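Local coordinates for protein (R)-specific enoyl-CoA hydratase (Aeromonas punctata, PDB 1IQ6) that catalyses the hydration of short-chain trans-2-enoyl-CoA, of four to six carbons, to (3R)-3-hydroxyacyl-CoA, working as a homodimer, at residues B[6-12]-B[98-103]; B[14-18]-B[57-61]. One frame throughout, in Å; residues are numbered along the deposited sequence.

How the interactions relate
Both contacts use strand 11-17, an outermost strand of the chain's antiparallel sheet, but at its two ends and with different partners; their centres lie about 20 Å apart. Interaction 1 (6-12 with 98-103) is a surface contact in which the lead-in to the strand and its first residues pair with strand 93-103, mostly through backbone hydrogen bonds, with a small apolar patch beside them. Interaction 2 (14-18 with 57-61) is buried near the middle of the chain and has no hydrogen bond across it: side chains from the end of the same strand and just beyond meet helix 55-68. In sequence, interaction 2 is nested within the loop that interaction 1 closes.

Interaction 1: residues B[6-12]-B[98-103]; sequences LEVGQKA and VEVTAL
Leu6 reaches over to Val100 and Leu103 with separate methyls: CD1 meets Val100 CG2 at 3.8 Å, while CD2 is pressed against Leu103 CD2 at 3.4 Å, tighter than usual for two carbons. Leu103 CD1 lies against Leu6 O, and the two side chains meet at a slant. Val100 points its CB at Glu7 O; with CG1 anti to the backbone N (chi1 179°), CG1 falls by Val8 CA and CG2 by Leu6. Val8 CG1 lies by the carbonyl oxygens of Val100 and Thr101, CG2 by Thr101 O and Ala102 CA. On the next residue, glycine suits the positive phi (102°) of the type II turn Glu7-Gln10, and Gly9 N gives Val100 O a bond of 2.8 Å; Val100 N returns one to Gln10 O, nearly in line with the carbonyl. The Gln10 side chain, extended at chi2, lays its amide across the turn, OE1 taking Glu7 N at 2.9 Å from above the amide plane, while NE2 bonds Ser5 O. Beyond the turn, Lys11 and Glu99 form a non-hydrogen-bonded antiparallel pair whose CB atoms lie 4.1 Å apart. Ala12 and Val98 follow as a hydrogen-bonded pair, Ala12 CB packing on Val98 CG2 on the opposite face. Main-chain bonds thus set the register on this hot-dog sheet, two of them made before the strand proper, while side chains add mainly apolar contact.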
ATOM      1  N   LEU B   6      -1.250  -0.208  25.388  1.00 24.40           N
ATOM      2  CA  LEU B   6      -2.048  -0.562  24.228  1.00 23.75           C
ATOM      3  C   LEU B   6      -3.008  -1.654  24.688  1.00 22.50           C
ATOM      4  O   LEU B   6      -2.619  -2.546  25.445  1.00 22.40           O
ATOM      5  CB  LEU B   6      -1.144  -1.085  23.111  1.00 25.10           C
ATOM      6  CG  LEU B   6      -1.792  -1.308  21.744  1.00 26.90           C
ATOM      7  CD1 LEU B   6      -2.331   0.008  21.218  1.00 26.04           C
ATOM      8  CD2 LEU B   6      -0.767  -1.881  20.778  1.00 28.83           C
ATOM      9  N   GLU B   7      -4.259  -1.579  24.244  1.00 20.52           N
ATOM     10  CA  GLU B   7      -5.257  -2.563  24.638  1.00 20.33           C
ATOM     11  C   GLU B   7      -6.166  -2.975  23.491  1.00 18.61           C
ATOM     12  O   GLU B   7      -6.479  -2.179  22.602  1.00 17.25           O
ATOM     13  CB  GLU B   7      -6.134  -2.014  25.770  1.00 22.57           C
ATOM     14  CG  GLU B   7      -5.395  -1.677  27.052  1.00 27.62           C
ATOM     15  CD  GLU B   7      -6.330  -1.180  28.140  1.00 32.33           C
ATOM     16  OE1 GLU B   7      -7.273  -1.918  28.496  1.00 35.09           O
ATOM     17  OE2 GLU B   7      -6.126  -0.052  28.639  1.00 34.77           O
ATOM     18  N   VAL B   8      -6.587  -4.233  23.521  1.00 18.13           N
ATOM     19  CA  VAL B   8      -7.492  -4.757  22.514  1.00 17.55           C
ATOM     20  C   VAL B   8      -8.763  -3.922  22.583  1.00 17.58           C
ATOM     21  O   VAL B   8      -9.262  -3.625  23.671  1.00 18.16           O
ATOM     22  CB  VAL B   8      -7.834  -6.238  22.799  1.00 18.14           C
ATOM     23  CG1 VAL B   8      -8.958  -6.706  21.881  1.00 18.85           C
ATOM     24  CG2 VAL B   8      -6.595  -7.094  22.603  1.00 18.93           C
ATOM     25  N   GLY B   9      -9.276  -3.529  21.422  1.00 15.83           N
ATOM     26  CA  GLY B   9     -10.484  -2.729  21.391  1.00 15.88           C
ATOM     27  C   GLY B   9     -10.239  -1.251  21.150  1.00 14.83           C
ATOM     28  O   GLY B   9     -11.165  -0.522  20.799  1.00 16.98           O
ATOM     29  N   GLN B  10      -9.004  -0.797  21.356  1.00 15.10           N
ATOM     30  CA  GLN B  10      -8.690   0.609  21.126  1.00 14.20           C
ATOM     31  C   GLN B  10      -8.776   0.861  19.626  1.00 13.59           C
ATOM     32  O   GLN B  10      -8.447  -0.012  18.818  1.00 14.13           O
ATOM     33  CB  GLN B  10      -7.296   0.952  21.649  1.00 14.01           C
ATOM     34  CG  GLN B  10      -7.185   0.843  23.168  1.00 16.89           C
ATOM     35  CD  GLN B  10      -5.810   1.201  23.687  1.00 17.82           C
ATOM     36  OE1 GLN B  10      -4.809   1.008  23.002  1.00 18.22           O
ATOM     37  NE2 GLN B  10      -5.753   1.706  24.918  1.00 21.71           N
ATOM     38  N   LYS B  11      -9.232   2.050  19.257  1.00 15.02           N
ATOM     39  CA  LYS B  11      -9.388   2.382  17.849  1.00 16.12           C
ATOM     40  C   LYS B  11      -8.991   3.809  17.518  1.00 13.97           C
ATOM     41  O   LYS B  11      -8.862   4.659  18.397  1.00 15.82           O
ATOM     42  CB  LYS B  11     -10.834   2.137  17.419  1.00 18.58           C
ATOM     43  CG  LYS B  11     -11.867   2.877  18.245  1.00 22.06           C
ATOM     44  CD  LYS B  11     -13.281   2.495  17.820  1.00 24.62           C
ATOM     45  CE  LYS B  11     -14.331   3.165  18.696  1.00 27.58           C
ATOM     46  NZ  LYS B  11     -14.285   4.651  18.621  1.00 30.68           N
ATOM     47  N   ALA B  12      -8.792   4.059  16.230  1.00 14.87           N
ATOM     48  CA  ALA B  12      -8.413   5.377  15.749  1.00 13.33           C
ATOM     49  C   ALA B  12      -8.915   5.514  14.328  1.00 12.67           C
ATOM     50  O   ALA B  12      -9.070   4.523  13.611  1.00 12.87           O
ATOM     51  CB  ALA B  12      -6.900   5.542  15.782  1.00 13.20           C
ATOM     52  N   VAL B  98      -8.771   1.957  12.204  1.00 10.74           N
ATOM     53  CA  VAL B  98      -7.974   0.835  12.683  1.00 11.39           C
ATOM     54  C   VAL B  98      -8.424   0.516  14.101  1.00 12.12           C
ATOM     55  O   VAL B  98      -8.875   1.398  14.837  1.00 12.24           O
ATOM     56  CB  VAL B  98      -6.439   1.126  12.684  1.00 11.35           C
ATOM     57  CG1 VAL B  98      -5.980   1.512  11.275  1.00 11.90           C
ATOM     58  CG2 VAL B  98      -6.090   2.202  13.705  1.00 12.09           C
ATOM     59  N   GLU B  99      -8.331  -0.755  14.469  1.00 12.27           N
ATOM     60  CA  GLU B  99      -8.718  -1.195  15.801  1.00 13.08           C
ATOM     61  C   GLU B  99      -7.838  -2.358  16.225  1.00 12.67           C
ATOM     62  O   GLU B  99      -7.638  -3.301  15.460  1.00 12.96           O
ATOM     63  CB  GLU B  99     -10.185  -1.633  15.828  1.00 13.70           C
ATOM     64  CG  GLU B  99     -10.578  -2.296  17.145  1.00 14.75           C
ATOM     65  CD  GLU B  99     -12.058  -2.610  17.251  1.00 18.20           C
ATOM     66  OE1 GLU B  99     -12.451  -3.223  18.266  1.00 18.27           O
ATOM     67  OE2 GLU B  99     -12.829  -2.247  16.337  1.00 19.15           O
ATOM     68  N   VAL B 100      -7.312  -2.289  17.445  1.00 12.58           N
ATOM     69  CA  VAL B 100      -6.468  -3.363  17.956  1.00 13.28           C
ATOM     70  C   VAL B 100      -7.330  -4.591  18.232  1.00 13.09           C
ATOM     71  O   VAL B 100      -8.322  -4.508  18.961  1.00 13.98           O
ATOM     72  CB  VAL B 100      -5.767  -2.957  19.265  1.00 12.99           C
ATOM     73  CG1 VAL B 100      -4.918  -4.112  19.770  1.00 13.37           C
ATOM     74  CG2 VAL B 100      -4.911  -1.718  19.036  1.00 14.19           C
ATOM     75  N   THR B 101      -6.957  -5.728  17.649  1.00 13.51           N
ATOM     76  CA  THR B 101      -7.717  -6.959  17.851  1.00 14.38           C
ATOM     77  C   THR B 101      -6.939  -8.014  18.625  1.00 16.43           C
ATOM     78  O   THR B 101      -7.526  -8.951  19.163  1.00 16.96           O
ATOM     79  CB  THR B 101      -8.163  -7.580  16.509  1.00 15.65           C
ATOM     80  OG1 THR B 101      -7.012  -7.896  15.716  1.00 16.98           O
ATOM     81  CG2 THR B 101      -9.061  -6.615  15.754  1.00 17.71           C
ATOM     82  N   ALA B 102      -5.620  -7.868  18.680  1.00 15.12           N
ATOM     83  CA  ALA B 102      -4.797  -8.833  19.403  1.00 16.17           C
ATOM     84  C   ALA B 102      -3.432  -8.273  19.773  1.00 16.86           C
ATOM     85  O   ALA B 102      -2.842  -7.492  19.030  1.00 17.31           O
ATOM     86  CB  ALA B 102      -4.633 -10.100  18.573  1.00 16.21           C
ATOM     87  N   LEU B 103      -2.940  -8.677  20.939  1.00 17.94           N
ATOM     88  CA  LEU B 103      -1.635  -8.247  21.424  1.00 19.17           C
ATOM     89  C   LEU B 103      -0.878  -9.484  21.887  1.00 20.66           C
ATOM     90  O   LEU B 103      -1.223 -10.084  22.905  1.00 22.89           O
ATOM     91  CB  LEU B 103      -1.789  -7.270  22.594  1.00 19.32           C
ATOM     92  CG  LEU B 103      -2.396  -5.900  22.287  1.00 20.97           C
ATOM     93  CD1 LEU B 103      -2.606  -5.129  23.577  1.00 22.43           C
ATOM     94  CD2 LEU B 103      -1.476  -5.136  21.348  1.00 20.30           C
TER

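Interaction 2: residues B[14-18]-B[57-61]; sequences LSKRF and LLASL
Leu14 sends its CD1 methyl toward Leu61, 4.2 Å from Leu61 CD2, where an edge strand of the hot-dog fold faces the long helix that its sheet wraps around. With chi1 at 64°, Leu14 CG sits between the backbone N and the carbonyl carbon, which brings CD1 beside both Leu61 methyls. Two residues on, Lys16 also points at the helix, but only the middle of its chain touches: CD lies 4.0 Å from Leu61 CD2. CG is anti to the backbone N (chi1 -176°) and the rest of the chain is extended, carrying NZ past the leucine to the second subunit, where it forms a salt bridge with Glu31 and a hydrogen bond to Leu29 O. The aliphatic part of the lysine thus packs against the helix and the second subunit, while its charge is met across the dimer interface. Phe18, just past the strand, makes the broadest contact of the segment. Its ring is set among three leucines of the helix. Leu61 approaches obliquely, CD1 at 3.7 Å from Phe18 CE1, with CG and CD2 close to CZ; Leu58 also comes in obliquely, through CD2 near CD1 of the ring. Leu58 lies near Gly55 and Phe84, both assigned by similarity to substrate binding, so this packing probably borders that site. Leu29 of the second subunit packs on both Phe18 and Leu61. Leu57 lies over one ring face in a CH-pi contact, its CG 3.9 Å from the Phe18 ring centroid and 10° off the normal.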
ATOM      1  N   LEU B  14      -9.366   8.545  10.761  1.00 12.93           N
ATOM      2  CA  LEU B  14      -9.083   9.828  10.138  1.00 14.19           C
ATOM      3  C   LEU B  14      -9.847   9.847   8.824  1.00 13.79           C
ATOM      4  O   LEU B  14     -10.233   8.801   8.302  1.00 14.34           O
ATOM      5  CB  LEU B  14      -7.576  10.027   9.900  1.00 15.87           C
ATOM      6  CG  LEU B  14      -6.776   9.132   8.946  1.00 16.51           C
ATOM      7  CD1 LEU B  14      -7.159   9.401   7.496  1.00 17.27           C
ATOM      8  CD2 LEU B  14      -5.294   9.419   9.143  1.00 18.06           C
ATOM      9  N   SER B  15     -10.094  11.040   8.303  1.00 14.73           N
ATOM     10  CA  SER B  15     -10.801  11.169   7.043  1.00 15.02           C
ATOM     11  C   SER B  15      -9.936  11.993   6.112  1.00 15.21           C
ATOM     12  O   SER B  15      -9.149  12.831   6.556  1.00 15.99           O
ATOM     13  CB  SER B  15     -12.156  11.849   7.243  1.00 15.95           C
ATOM     14  OG  SER B  15     -13.016  11.035   8.024  1.00 20.73           O
ATOM     15  N   LYS B  16     -10.081  11.748   4.818  1.00 13.65           N
ATOM     16  CA  LYS B  16      -9.295  12.476   3.841  1.00 14.09           C
ATOM     17  C   LYS B  16      -9.912  12.407   2.459  1.00 13.59           C
ATOM     18  O   LYS B  16     -10.588  11.443   2.122  1.00 13.47           O
ATOM     19  CB  LYS B  16      -7.877  11.908   3.790  1.00 15.44           C
ATOM     20  CG  LYS B  16      -6.967  12.670   2.857  1.00 16.30           C
ATOM     21  CD  LYS B  16      -5.517  12.280   3.048  1.00 14.49           C
ATOM     22  CE  LYS B  16      -4.630  13.157   2.187  1.00 13.80           C
ATOM     23  NZ  LYS B  16      -3.189  12.954   2.477  1.00 13.64           N
ATOM     24  N   ARG B  17      -9.670  13.446   1.665  1.00 15.25           N
ATOM     25  CA  ARG B  17     -10.166  13.509   0.300  1.00 15.56           C
ATOM     26  C   ARG B  17      -8.981  13.434  -0.652  1.00 15.87           C
ATOM     27  O   ARG B  17      -8.070  14.260  -0.582  1.00 19.38           O
ATOM     28  CB  ARG B  17     -10.914  14.823   0.051  1.00 17.33           C
ATOM     29  CG  ARG B  17     -12.304  14.896   0.636  1.00 20.28           C
ATOM     30  CD  ARG B  17     -12.942  16.257   0.347  1.00 23.61           C
ATOM     31  NE  ARG B  17     -14.264  16.374   0.956  1.00 26.38           N
ATOM     32  CZ  ARG B  17     -15.379  15.868   0.441  1.00 26.82           C
ATOM     33  NH1 ARG B  17     -16.530  16.020   1.080  1.00 28.15           N
ATOM     34  NH2 ARG B  17     -15.351  15.228  -0.721  1.00 27.66           N
ATOM     35  N   PHE B  18      -8.977  12.436  -1.525  1.00 15.10           N
ATOM     36  CA  PHE B  18      -7.906  12.319  -2.501  1.00 14.84           C
ATOM     37  C   PHE B  18      -8.456  12.870  -3.803  1.00 15.33           C
ATOM     38  O   PHE B  18      -9.300  12.240  -4.443  1.00 16.74           O
ATOM     39  CB  PHE B  18      -7.482  10.864  -2.698  1.00 14.69           C
ATOM     40  CG  PHE B  18      -6.733  10.284  -1.532  1.00 13.00           C
ATOM     41  CD1 PHE B  18      -7.264   9.219  -0.813  1.00 13.36           C
ATOM     42  CD2 PHE B  18      -5.487  10.785  -1.165  1.00 12.81           C
ATOM     43  CE1 PHE B  18      -6.564   8.657   0.255  1.00 14.01           C
ATOM     44  CE2 PHE B  18      -4.781  10.229  -0.099  1.00 14.08           C
ATOM     45  CZ  PHE B  18      -5.324   9.160   0.610  1.00 14.37           C
ATOM     46  N   LEU B  57      -3.451   3.669  -2.808  1.00 10.82           N
ATOM     47  CA  LEU B  57      -3.317   5.001  -2.225  1.00 11.34           C
ATOM     48  C   LEU B  57      -4.254   5.010  -1.007  1.00 11.50           C
ATOM     49  O   LEU B  57      -3.884   5.490   0.066  1.00 12.27           O
ATOM     50  CB  LEU B  57      -3.717   6.095  -3.232  1.00 11.33           C
ATOM     51  CG  LEU B  57      -3.764   7.537  -2.691  1.00 10.54           C
ATOM     52  CD1 LEU B  57      -2.477   7.874  -1.954  1.00 11.40           C
ATOM     53  CD2 LEU B  57      -3.991   8.507  -3.851  1.00 12.13           C
ATOM     54  N   LEU B  58      -5.457   4.462  -1.176  1.00 11.14           N
ATOM     55  CA  LEU B  58      -6.407   4.389  -0.066  1.00  9.80           C
ATOM     56  C   LEU B  58      -5.766   3.613   1.088  1.00 10.76           C
ATOM     57  O   LEU B  58      -5.803   4.044   2.239  1.00 12.60           O
ATOM     58  CB  LEU B  58      -7.690   3.668  -0.496  1.00 10.48           C
ATOM     59  CG  LEU B  58      -8.535   4.260  -1.625  1.00 10.19           C
ATOM     60  CD1 LEU B  58      -9.700   3.331  -1.959  1.00 12.32           C
ATOM     61  CD2 LEU B  58      -9.040   5.624  -1.198  1.00 10.89           C
ATOM     62  N   ALA B  59      -5.156   2.474   0.762  1.00 11.71           N
ATOM     63  CA  ALA B  59      -4.530   1.624   1.770  1.00 12.36           C
ATOM     64  C   ALA B  59      -3.367   2.287   2.494  1.00 13.45           C
ATOM     65  O   ALA B  59      -3.052   1.929   3.628  1.00 11.75           O
ATOM     66  CB  ALA B  59      -4.068   0.320   1.133  1.00 11.21           C
ATOM     67  N   SER B  60      -2.730   3.254   1.844  1.00 12.17           N
ATOM     68  CA  SER B  60      -1.603   3.946   2.457  1.00 12.77           C
ATOM     69  C   SER B  60      -1.997   4.734   3.708  1.00 13.40           C
ATOM     70  O   SER B  60      -1.148   5.029   4.551  1.00 12.90           O
ATOM     71  CB  SER B  60      -0.937   4.870   1.435  1.00 15.69           C
ATOM     72  OG  SER B  60      -0.343   4.108   0.393  1.00 17.71           O
ATOM     73  N   LEU B  61      -3.280   5.065   3.837  1.00 12.97           N
ATOM     74  CA  LEU B  61      -3.744   5.803   5.008  1.00 13.59           C
ATOM     75  C   LEU B  61      -3.561   4.993   6.286  1.00 14.45           C
ATOM     76  O   LEU B  61      -3.455   5.557   7.373  1.00 15.41           O
ATOM     77  CB  LEU B  61      -5.216   6.196   4.854  1.00 14.00           C
ATOM     78  CG  LEU B  61      -5.481   7.305   3.829  1.00 14.82           C
ATOM     79  CD1 LEU B  61      -6.971   7.579   3.745  1.00 14.61           C
ATOM     80  CD2 LEU B  61      -4.729   8.575   4.230  1.00 15.54           C
TER